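Local coordinates for protein phosphatase YwpJ (Bacillus subtilis, PDB 1NRW) that removes phosphate in vitro from five- and six-carbon sugar phosphates and nucleoside monophosphates, and less readily from FMN, as a magnesium-dependent hydrolase of the HAD superfamily, at residues A90-E98 with I157-E165; G118-F129 with L138-Y149. All blocks are in the same frame, centred on the assembly; numbering follows the deposited sequence.

Contact 1. Residues A90-E98 with I157-E165; sequences AYDILSWLE and INSFQELFE
One side of helix 90-98 packs on the 3-10 turn 160-163 and the residue after it, the backbones coming nearest at Leu94 and Phe160, whose CA atoms are 6.3 Å apart. Leu94 points toward the turn, and the Tyr91 ring swings over to it. Three aromatic rings fill the gap in two successive T-shaped pairs. Phe160 turns its edge to one face of Tyr91 (centroids 5.1 Å apart, planes at 67°), and Tyr91 turns its own edge to the face of Phe164, CD1 sitting over the centre of that ring. Phe160 is also pressed flat on the helix backbone, with Ser95 CA over its face; the small side chain of Ser95 is consistent with so close an approach, its CB 3.4 Å from Phe160 CZ. Tyrosine suits this partly exposed position, its ring packing while its hydroxyl meets the amide of Gln161, modelled closer than a usual hydrogen bond and therefore doubtful in detail. At the other end Glu98 stretches across the gap, CG anti to the backbone N (chi1 -174°), and its carboxylate takes two bonds: OE1 from Phe160 N at 2.9 Å, OE2 from Ser159 OG at 2.7 Å on the syn lone pair. Tyr104 OH also bonds Glu98 OE1, which probably steadies the carboxylate further. Helix 87-99 and the loop after strand 154-156 thus close over the six-stranded sheet, Leu94 resting on Val106 and Ile175, Leu163 on Tyr113 and Phe172.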
loop_
_atom_site.group_PDB
_atom_site.type_symbol
_atom_site.label_atom_id
_atom_site.label_comp_id
_atom_site.label_asym_id
_atom_site.label_seq_id
_atom_site.Cartn_x
_atom_site.Cartn_y
_atom_site.Cartn_z
ATOM N N ALA A 90 9.858 0.478 17.315
ATOM C CA ALA A 90 8.505 -0.041 17.122
ATOM C C ALA A 90 7.764 0.005 18.457
ATOM O O ALA A 90 6.589 0.375 18.519
ATOM C CB ALA A 90 8.555 -1.474 16.594
ATOM N N TYR A 91 8.460 -0.367 19.527
ATOM C CA TYR A 91 7.858 -0.352 20.856
ATOM C C TYR A 91 7.419 1.070 21.186
ATOM O O TYR A 91 6.313 1.303 21.675
ATOM C CB TYR A 91 8.867 -0.819 21.907
ATOM C CG TYR A 91 8.265 -0.992 23.283
ATOM C CD1 TYR A 91 7.703 -2.209 23.673
ATOM C CD2 TYR A 91 8.237 0.068 24.190
ATOM C CE1 TYR A 91 7.129 -2.370 24.937
ATOM C CE2 TYR A 91 7.664 -0.080 25.456
ATOM C CZ TYR A 91 7.114 -1.301 25.820
ATOM O OH TYR A 91 6.546 -1.448 27.066
ATOM N N ASP A 92 8.304 2.017 20.906
ATOM C CA ASP A 92 8.059 3.427 21.160
ATOM C C ASP A 92 6.817 3.918 20.416
ATOM O O ASP A 92 5.941 4.556 20.996
ATOM C CB ASP A 92 9.280 4.234 20.718
ATOM C CG ASP A 92 9.410 5.546 21.454
ATOM O OD1 ASP A 92 8.470 6.368 21.386
ATOM O OD2 ASP A 92 10.460 5.752 22.104
ATOM N N ILE A 93 6.754 3.615 19.124
ATOM C CA ILE A 93 5.632 4.027 18.290
ATOM C C ILE A 93 4.306 3.435 18.750
ATOM O O ILE A 93 3.314 4.150 18.897
ATOM C CB ILE A 93 5.866 3.616 16.816
ATOM C CG1 ILE A 93 7.098 4.339 16.271
ATOM C CG2 ILE A 93 4.638 3.943 15.979
ATOM C CD1 ILE A 93 7.551 3.852 14.911
ATOM N N LEU A 94 4.286 2.126 18.972
ATOM C CA LEU A 94 3.062 1.457 19.390
ATOM C C LEU A 94 2.592 1.898 20.769
ATOM O O LEU A 94 1.391 2.056 20.996
ATOM C CB LEU A 94 3.257 -0.060 19.340
ATOM C CG LEU A 94 3.572 -0.555 17.920
ATOM C CD1 LEU A 94 3.899 -2.038 17.932
ATOM C CD2 LEU A 94 2.376 -0.280 17.013
ATOM N N SER A 95 3.529 2.106 21.689
ATOM C CA SER A 95 3.155 2.545 23.028
ATOM C C SER A 95 2.472 3.905 22.926
ATOM O O SER A 95 1.464 4.154 23.590
ATOM C CB SER A 95 4.392 2.650 23.926
ATOM O OG SER A 95 5.299 3.619 23.435
ATOM N N TRP A 96 3.015 4.779 22.083
ATOM C CA TRP A 96 2.444 6.111 21.900
ATOM C C TRP A 96 1.066 6.052 21.234
ATOM O O TRP A 96 0.113 6.674 21.710
ATOM C CB TRP A 96 3.381 6.986 21.058
ATOM C CG TRP A 96 2.910 8.413 20.956
ATOM C CD1 TRP A 96 2.975 9.368 21.930
ATOM C CD2 TRP A 96 2.243 9.021 19.840
ATOM N NE1 TRP A 96 2.387 10.533 21.492
ATOM C CE2 TRP A 96 1.930 10.349 20.214
ATOM C CE3 TRP A 96 1.880 8.575 18.562
ATOM C CZ2 TRP A 96 1.266 11.233 19.356
ATOM C CZ3 TRP A 96 1.218 9.458 17.707
ATOM C CH2 TRP A 96 0.921 10.771 18.111
ATOM N N LEU A 97 0.957 5.308 20.134
ATOM C CA LEU A 97 -0.318 5.197 19.430
ATOM C C LEU A 97 -1.421 4.651 20.328
ATOM O O LEU A 97 -2.541 5.158 20.331
ATOM C CB LEU A 97 -0.178 4.292 18.199
ATOM C CG LEU A 97 0.669 4.844 17.051
ATOM C CD1 LEU A 97 0.853 3.777 15.977
ATOM C CD2 LEU A 97 -0.008 6.079 16.475
ATOM N N GLU A 98 -1.103 3.613 21.091
ATOM C CA GLU A 98 -2.094 3.006 21.967
ATOM C C GLU A 98 -2.469 3.921 23.129
ATOM O O GLU A 98 -3.644 4.066 23.452
ATOM C CB GLU A 98 -1.576 1.662 22.486
ATOM C CG GLU A 98 -2.583 0.874 23.303
ATOM C CD GLU A 98 -2.113 -0.539 23.587
ATOM O OE1 GLU A 98 -2.091 -1.363 22.646
ATOM O OE2 GLU A 98 -1.756 -0.820 24.750
ATOM N N ILE A 157 -5.078 -8.459 19.633
ATOM C CA ILE A 157 -4.188 -8.349 20.781
ATOM C C ILE A 157 -4.846 -7.366 21.746
ATOM O O ILE A 157 -5.503 -6.415 21.318
ATOM C CB ILE A 157 -2.777 -7.818 20.404
ATOM C CG1 ILE A 157 -2.884 -6.454 19.720
ATOM C CG2 ILE A 157 -2.058 -8.830 19.521
ATOM C CD1 ILE A 157 -1.539 -5.798 19.461
ATOM N N ASN A 158 -4.690 -7.607 23.042
ATOM C CA ASN A 158 -5.271 -6.726 24.050
ATOM C C ASN A 158 -4.429 -5.463 24.152
ATOM O O ASN A 158 -4.950 -4.372 24.381
ATOM C CB ASN A 158 -5.314 -7.430 25.411
ATOM C CG ASN A 158 -6.136 -8.706 25.384
ATOM O OD1 ASN A 158 -7.341 -8.676 25.134
ATOM N ND2 ASN A 158 -5.484 -9.840 25.636
ATOM N N SER A 159 -3.120 -5.622 23.977
ATOM C CA SER A 159 -2.182 -4.506 24.044
ATOM C C SER A 159 -0.962 -4.793 23.178
ATOM O O SER A 159 -0.597 -5.950 22.974
ATOM C CB SER A 159 -1.732 -4.273 25.486
ATOM O OG SER A 159 -0.793 -3.215 25.560
ATOM N N PHE A 160 -0.335 -3.733 22.677
ATOM C CA PHE A 160 0.852 -3.856 21.832
ATOM C C PHE A 160 1.932 -4.598 22.609
ATOM O O PHE A 160 2.845 -5.182 22.031
ATOM C CB PHE A 160 1.368 -2.466 21.451
ATOM C CG PHE A 160 2.056 -1.746 22.580
ATOM C CD1 PHE A 160 3.444 -1.771 22.694
ATOM C CD2 PHE A 160 1.317 -1.076 23.549
ATOM C CE1 PHE A 160 4.088 -1.141 23.761
ATOM C CE2 PHE A 160 1.948 -0.441 24.621
ATOM C CZ PHE A 160 3.337 -0.474 24.728
ATOM N N GLN A 161 1.817 -4.557 23.931
ATOM C CA GLN A 161 2.773 -5.206 24.819
ATOM C C GLN A 161 2.967 -6.675 24.454
ATOM O O GLN A 161 4.077 -7.204 24.535
ATOM C CB GLN A 161 2.280 -5.109 26.260
ATOM C CG GLN A 161 3.374 -5.133 27.298
ATOM C CD GLN A 161 3.945 -3.756 27.552
ATOM O OE1 GLN A 161 3.237 -2.849 28.000
ATOM N NE2 GLN A 161 5.230 -3.589 27.270
ATOM N N GLU A 162 1.882 -7.325 24.044
ATOM C CA GLU A 162 1.910 -8.735 23.679
ATOM C C GLU A 162 2.850 -9.052 22.529
ATOM O O GLU A 162 3.249 -10.203 22.350
ATOM C CB GLU A 162 0.506 -9.198 23.308
ATOM C CG GLU A 162 -0.477 -9.168 24.457
ATOM C CD GLU A 162 -1.898 -9.391 23.991
ATOM O OE1 GLU A 162 -2.147 -10.392 23.288
ATOM O OE2 GLU A 162 -2.765 -8.563 24.328
ATOM N N LEU A 163 3.208 -8.041 21.744
ATOM C CA LEU A 163 4.091 -8.271 20.610
ATOM C C LEU A 163 5.567 -8.258 21.008
ATOM O O LEU A 163 6.444 -8.494 20.170
ATOM C CB LEU A 163 3.834 -7.216 19.531
ATOM C CG LEU A 163 2.395 -7.132 19.012
ATOM C CD1 LEU A 163 2.301 -6.052 17.934
ATOM C CD2 LEU A 163 1.968 -8.483 18.455
ATOM N N PHE A 164 5.836 -8.005 22.285
ATOM C CA PHE A 164 7.211 -7.948 22.773
ATOM C C PHE A 164 7.492 -8.877 23.950
ATOM O O PHE A 164 8.635 -9.277 24.170
ATOM C CB PHE A 164 7.548 -6.517 23.189
ATOM C CG PHE A 164 7.444 -5.523 22.071
ATOM C CD1 PHE A 164 8.543 -5.240 21.268
ATOM C CD2 PHE A 164 6.236 -4.885 21.806
ATOM C CE1 PHE A 164 8.440 -4.334 20.217
ATOM C CE2 PHE A 164 6.122 -3.979 20.759
ATOM C CZ PHE A 164 7.225 -3.701 19.961
ATOM N N GLU A 165 6.457 -9.220 24.706
ATOM C CA GLU A 165 6.632 -10.075 25.874
ATOM C C GLU A 165 6.578 -11.569 25.563
ATOM O O GLU A 165 6.266 -12.375 26.438
ATOM C CB GLU A 165 5.579 -9.733 26.932
ATOM C CG GLU A 165 4.149 -9.992 26.496
ATOM C CD GLU A 165 3.135 -9.483 27.503
ATOM O OE1 GLU A 165 1.928 -9.753 27.325
ATOM O OE2 GLU A 165 3.546 -8.801 28.468
#

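Contact 2. Residues G118-F129 with L138-Y149; sequences GRELLDVELDRF and LSVLKQAAEVQY
Helices 118-129 and 138-149 cross at 126° between their N-to-C directions, their axes 9.3 Å apart at closest, with Leu126 and Ala145 nearest at the CA atoms (5.7 Å). The small Ala145 suits this approach, and the packing is knobs-into-holes. Leu126 enters the hole formed by Leu138, Leu141, Lys142 and Ala145; Phe129 fills the next, among Leu141, Ala144, Ala145 and Gln148. The Phe129 ring lies against the opposing backbone, with Leu141 O over one face and CE1 3.4 Å from Ala145 CA, and it stacks with His20. With an alanine in place of Phe129, that hole would probably be left unfilled and His20 would be likely to lose its stacking partner. Leu122, its CG anti to the backbone N (chi1 -175°), reaches CD1 to Ala145 O at 3.5 Å. Its CD2 touches Glu146 CG, beside the salt bridge that Glu146 makes with Lys142 one turn earlier in the same helix. Farther along, Tyr149 CE1 touches Leu121 CB at 3.8 Å, and Tyr149 OH lies 3.6 Å from Gly118 CA. Helix 118-132 lies on the six-stranded sheet, Val124 on Tyr103 and Leu176, while Gln148 bonds His20, joining the helix pair to a loop near the metal site.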
loop_
_atom_site.group_PDB
_atom_site.type_symbol
_atom_site.label_atom_id
_atom_site.label_comp_id
_atom_site.label_asym_id
_atom_site.label_seq_id
_atom_site.Cartn_x
_atom_site.Cartn_y
_atom_site.Cartn_z
ATOM N N GLY A 118 -14.223 -5.221 15.029
ATOM C CA GLY A 118 -14.684 -5.216 13.652
ATOM C C GLY A 118 -15.175 -3.884 13.115
ATOM O O GLY A 118 -14.810 -3.483 12.005
ATOM N N ARG A 119 -16.010 -3.196 13.888
ATOM C CA ARG A 119 -16.543 -1.903 13.461
ATOM C C ARG A 119 -15.426 -0.897 13.223
ATOM O O ARG A 119 -15.420 -0.172 12.224
ATOM C CB ARG A 119 -17.506 -1.348 14.523
ATOM C CG ARG A 119 -17.988 0.080 14.246
ATOM C CD ARG A 119 -18.749 0.161 12.936
ATOM N NE ARG A 119 -19.924 -0.705 12.954
ATOM C CZ ARG A 119 -20.489 -1.216 11.866
ATOM N NH1 ARG A 119 -19.987 -0.944 10.669
ATOM N NH2 ARG A 119 -21.545 -2.015 11.976
ATOM N N GLU A 120 -14.478 -0.857 14.152
ATOM C CA GLU A 120 -13.358 0.066 14.065
ATOM C C GLU A 120 -12.465 -0.246 12.868
ATOM O O GLU A 120 -12.033 0.665 12.166
ATOM C CB GLU A 120 -12.565 0.013 15.375
ATOM C CG GLU A 120 -13.422 0.471 16.553
ATOM C CD GLU A 120 -12.877 0.073 17.908
ATOM O OE1 GLU A 120 -11.959 -0.772 17.975
ATOM O OE2 GLU A 120 -13.394 0.606 18.911
ATOM N N LEU A 121 -12.199 -1.527 12.641
ATOM C CA LEU A 121 -11.363 -1.936 11.513
ATOM C C LEU A 121 -12.070 -1.630 10.194
ATOM O O LEU A 121 -11.424 -1.270 9.205
ATOM C CB LEU A 121 -11.020 -3.426 11.613
ATOM C CG LEU A 121 -10.053 -3.787 12.748
ATOM C CD1 LEU A 121 -9.986 -5.297 12.927
ATOM C CD2 LEU A 121 -8.671 -3.216 12.438
ATOM N N LEU A 122 -13.393 -1.761 10.174
ATOM C CA LEU A 122 -14.145 -1.462 8.960
ATOM C C LEU A 122 -14.086 0.038 8.694
ATOM O O LEU A 122 -14.046 0.468 7.541
ATOM C CB LEU A 122 -15.608 -1.906 9.093
ATOM C CG LEU A 122 -16.469 -1.755 7.833
ATOM C CD1 LEU A 122 -15.878 -2.597 6.711
ATOM C CD2 LEU A 122 -17.894 -2.197 8.119
ATOM N N ASP A 123 -14.087 0.843 9.755
ATOM C CA ASP A 123 -14.014 2.284 9.564
ATOM C C ASP A 123 -12.683 2.664 8.926
ATOM O O ASP A 123 -12.621 3.573 8.093
ATOM C CB ASP A 123 -14.197 3.033 10.891
ATOM C CG ASP A 123 -15.656 3.080 11.338
ATOM O OD1 ASP A 123 -16.551 2.987 10.473
ATOM O OD2 ASP A 123 -15.905 3.220 12.551
ATOM N N VAL A 124 -11.616 1.975 9.320
ATOM C CA VAL A 124 -10.305 2.255 8.744
ATOM C C VAL A 124 -10.360 1.923 7.252
ATOM O O VAL A 124 -9.900 2.697 6.408
ATOM C CB VAL A 124 -9.195 1.408 9.422
ATOM C CG1 VAL A 124 -7.862 1.613 8.693
ATOM C CG2 VAL A 124 -9.054 1.813 10.898
ATOM N N GLU A 125 -10.935 0.773 6.924
ATOM C CA GLU A 125 -11.029 0.363 5.530
ATOM C C GLU A 125 -11.928 1.279 4.714
ATOM O O GLU A 125 -11.587 1.655 3.592
ATOM C CB GLU A 125 -11.516 -1.078 5.454
ATOM C CG GLU A 125 -10.514 -2.053 6.034
ATOM C CD GLU A 125 -9.169 -2.003 5.321
ATOM O OE1 GLU A 125 -8.144 -1.684 5.970
ATOM O OE2 GLU A 125 -9.140 -2.289 4.106
ATOM N N LEU A 126 -13.078 1.644 5.273
ATOM C CA LEU A 126 -13.988 2.540 4.574
ATOM C C LEU A 126 -13.274 3.851 4.243
ATOM O O LEU A 126 -13.508 4.445 3.193
ATOM C CB LEU A 126 -15.223 2.819 5.438
ATOM C CG LEU A 126 -16.426 3.451 4.732
ATOM C CD1 LEU A 126 -16.902 2.545 3.598
ATOM C CD2 LEU A 126 -17.543 3.659 5.747
ATOM N N ASP A 127 -12.399 4.303 5.139
ATOM C CA ASP A 127 -11.659 5.539 4.896
ATOM C C ASP A 127 -10.760 5.366 3.663
ATOM O O ASP A 127 -10.581 6.301 2.882
ATOM C CB ASP A 127 -10.822 5.909 6.128
ATOM C CG ASP A 127 -10.024 7.197 5.936
ATOM O OD1 ASP A 127 -10.616 8.220 5.528
ATOM O OD2 ASP A 127 -8.804 7.189 6.202
ATOM N N ARG A 128 -10.196 4.171 3.493
ATOM C CA ARG A 128 -9.348 3.899 2.329
ATOM C C ARG A 128 -10.186 4.034 1.055
ATOM O O ARG A 128 -9.782 4.713 0.108
ATOM C CB ARG A 128 -8.783 2.477 2.376
ATOM C CG ARG A 128 -7.737 2.184 3.442
ATOM C CD ARG A 128 -7.418 0.689 3.355
ATOM N NE ARG A 128 -6.422 0.195 4.305
ATOM C CZ ARG A 128 -5.105 0.283 4.135
ATOM N NH1 ARG A 128 -4.603 0.863 3.053
ATOM N NH2 ARG A 128 -4.289 -0.260 5.029
ATOM N N PHE A 129 -11.341 3.368 1.039
ATOM C CA PHE A 129 -12.256 3.390 -0.104
ATOM C C PHE A 129 -12.681 4.816 -0.448
ATOM O O PHE A 129 -12.574 5.248 -1.591
ATOM C CB PHE A 129 -13.536 2.588 0.191
ATOM C CG PHE A 129 -13.441 1.111 -0.099
ATOM C CD1 PHE A 129 -12.862 0.234 0.818
ATOM C CD2 PHE A 129 -13.991 0.588 -1.274
ATOM C CE1 PHE A 129 -12.836 -1.139 0.580
ATOM C CE2 PHE A 129 -13.972 -0.790 -1.529
ATOM C CZ PHE A 129 -13.395 -1.656 -0.599
ATOM N N LEU A 138 -21.654 6.042 -1.220
ATOM C CA LEU A 138 -21.276 5.493 0.081
ATOM C C LEU A 138 -21.728 4.051 0.314
ATOM O O LEU A 138 -21.022 3.275 0.960
ATOM C CB LEU A 138 -21.811 6.397 1.201
ATOM C CG LEU A 138 -21.498 6.083 2.674
ATOM C CD1 LEU A 138 -22.357 4.923 3.166
ATOM C CD2 LEU A 138 -20.014 5.775 2.837
ATOM N N SER A 139 -22.897 3.689 -0.207
ATOM C CA SER A 139 -23.412 2.335 -0.025
ATOM C C SER A 139 -22.590 1.318 -0.809
ATOM O O SER A 139 -22.347 0.208 -0.336
ATOM C CB SER A 139 -24.881 2.253 -0.450
ATOM O OG SER A 139 -25.022 2.420 -1.849
ATOM N N VAL A 140 -22.167 1.693 -2.012
ATOM C CA VAL A 140 -21.359 0.796 -2.829
ATOM C C VAL A 140 -20.019 0.582 -2.133
ATOM O O VAL A 140 -19.523 -0.543 -2.049
ATOM C CB VAL A 140 -21.123 1.378 -4.247
ATOM C CG1 VAL A 140 -20.164 0.491 -5.026
ATOM C CG2 VAL A 140 -22.448 1.484 -4.986
ATOM N N LEU A 141 -19.443 1.665 -1.617
ATOM C CA LEU A 141 -18.160 1.590 -0.923
ATOM C C LEU A 141 -18.234 0.761 0.361
ATOM O O LEU A 141 -17.331 -0.019 0.658
ATOM C CB LEU A 141 -17.652 2.994 -0.583
ATOM C CG LEU A 141 -17.361 3.955 -1.741
ATOM C CD1 LEU A 141 -16.720 5.219 -1.193
ATOM C CD2 LEU A 141 -16.426 3.288 -2.748
ATOM N N LYS A 142 -19.302 0.936 1.129
ATOM C CA LYS A 142 -19.451 0.189 2.374
ATOM C C LYS A 142 -19.595 -1.306 2.113
ATOM O O LYS A 142 -18.955 -2.122 2.779
ATOM C CB LYS A 142 -20.661 0.696 3.163
ATOM C CG LYS A 142 -20.943 -0.085 4.446
ATOM C CD LYS A 142 -21.967 0.644 5.314
ATOM C CE LYS A 142 -22.394 -0.187 6.521
ATOM N NZ LYS A 142 -23.127 -1.420 6.117
ATOM N N GLN A 143 -20.432 -1.664 1.145
ATOM C CA GLN A 143 -20.642 -3.071 0.821
ATOM C C GLN A 143 -19.327 -3.721 0.430
ATOM O O GLN A 143 -19.026 -4.840 0.846
ATOM C CB GLN A 143 -21.642 -3.229 -0.329
ATOM C CG GLN A 143 -21.832 -4.680 -0.758
ATOM C CD GLN A 143 -22.771 -4.835 -1.942
ATOM O OE1 GLN A 143 -23.946 -4.468 -1.873
ATOM N NE2 GLN A 143 -22.254 -5.384 -3.036
ATOM N N ALA A 144 -18.547 -3.012 -0.378
ATOM C CA ALA A 144 -17.261 -3.524 -0.826
ATOM C C ALA A 144 -16.269 -3.582 0.332
ATOM O O ALA A 144 -15.476 -4.518 0.430
ATOM C CB ALA A 144 -16.716 -2.653 -1.948
ATOM N N ALA A 145 -16.313 -2.580 1.207
ATOM C CA ALA A 145 -15.414 -2.534 2.358
ATOM C C ALA A 145 -15.673 -3.722 3.279
ATOM O O ALA A 145 -14.752 -4.253 3.899
ATOM C CB ALA A 145 -15.600 -1.229 3.125
ATOM N N GLU A 146 -16.933 -4.133 3.368
ATOM C CA GLU A 146 -17.302 -5.263 4.210
ATOM C C GLU A 146 -16.766 -6.555 3.596
ATOM O O GLU A 146 -16.244 -7.418 4.300
ATOM C CB GLU A 146 -18.824 -5.328 4.366
ATOM C CG GLU A 146 -19.421 -4.049 4.930
ATOM C CD GLU A 146 -20.932 -4.076 4.995
ATOM O OE1 GLU A 146 -21.561 -4.632 4.071
ATOM O OE2 GLU A 146 -21.495 -3.524 5.964
ATOM N N VAL A 147 -16.881 -6.683 2.277
ATOM C CA VAL A 147 -16.375 -7.877 1.613
ATOM C C VAL A 147 -14.868 -7.937 1.851
ATOM O O VAL A 147 -14.316 -8.995 2.151
ATOM C CB VAL A 147 -16.655 -7.845 0.095
ATOM C CG1 VAL A 147 -16.078 -9.087 -0.563
ATOM C CG2 VAL A 147 -18.155 -7.770 -0.150
ATOM N N GLN A 148 -14.210 -6.789 1.730
ATOM C CA GLN A 148 -12.770 -6.697 1.948
ATOM C C GLN A 148 -12.385 -7.149 3.356
ATOM O O GLN A 148 -11.456 -7.938 3.546
ATOM C CB GLN A 148 -12.304 -5.257 1.762
ATOM C CG GLN A 148 -10.806 -5.080 1.938
ATOM C CD GLN A 148 -10.029 -5.778 0.842
ATOM O OE1 GLN A 148 -10.282 -5.553 -0.337
ATOM N NE2 GLN A 148 -9.081 -6.626 1.221
ATOM N N TYR A 149 -13.089 -6.620 4.350
ATOM C CA TYR A 149 -12.812 -6.971 5.732
ATOM C C TYR A 149 -13.023 -8.462 5.976
ATOM O O TYR A 149 -12.277 -9.086 6.732
ATOM C CB TYR A 149 -13.720 -6.177 6.671
ATOM C CG TYR A 149 -13.605 -6.625 8.106
ATOM C CD1 TYR A 149 -12.511 -6.255 8.885
ATOM C CD2 TYR A 149 -14.564 -7.465 8.670
ATOM C CE1 TYR A 149 -12.372 -6.711 10.193
ATOM C CE2 TYR A 149 -14.432 -7.930 9.977
ATOM C CZ TYR A 149 -13.333 -7.548 10.730
ATOM O OH TYR A 149 -13.185 -8.011 12.018
#

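Both contacts belong to the domain built on the six-stranded sheet, the cap of this Cof-type phosphatase, and both are partly buried. Contact 2 is nested in the chain between the segments of contact 1, yet the two do not touch: their centres are 25 Å apart. Strands 103-108 and 172-178 receive side chains from both, so the same sheet supports them. Contact 1, away from the annotated sites, joins a helix to an irregular loop by aromatic edges and by side-chain hydrogen bonds that tie down the turn. Contact 2 pairs two regular helices through apolar knobs and has no hydrogen bond across it; polar groups bond within a helix or to residues outside the pair, as Gln148 does with His20.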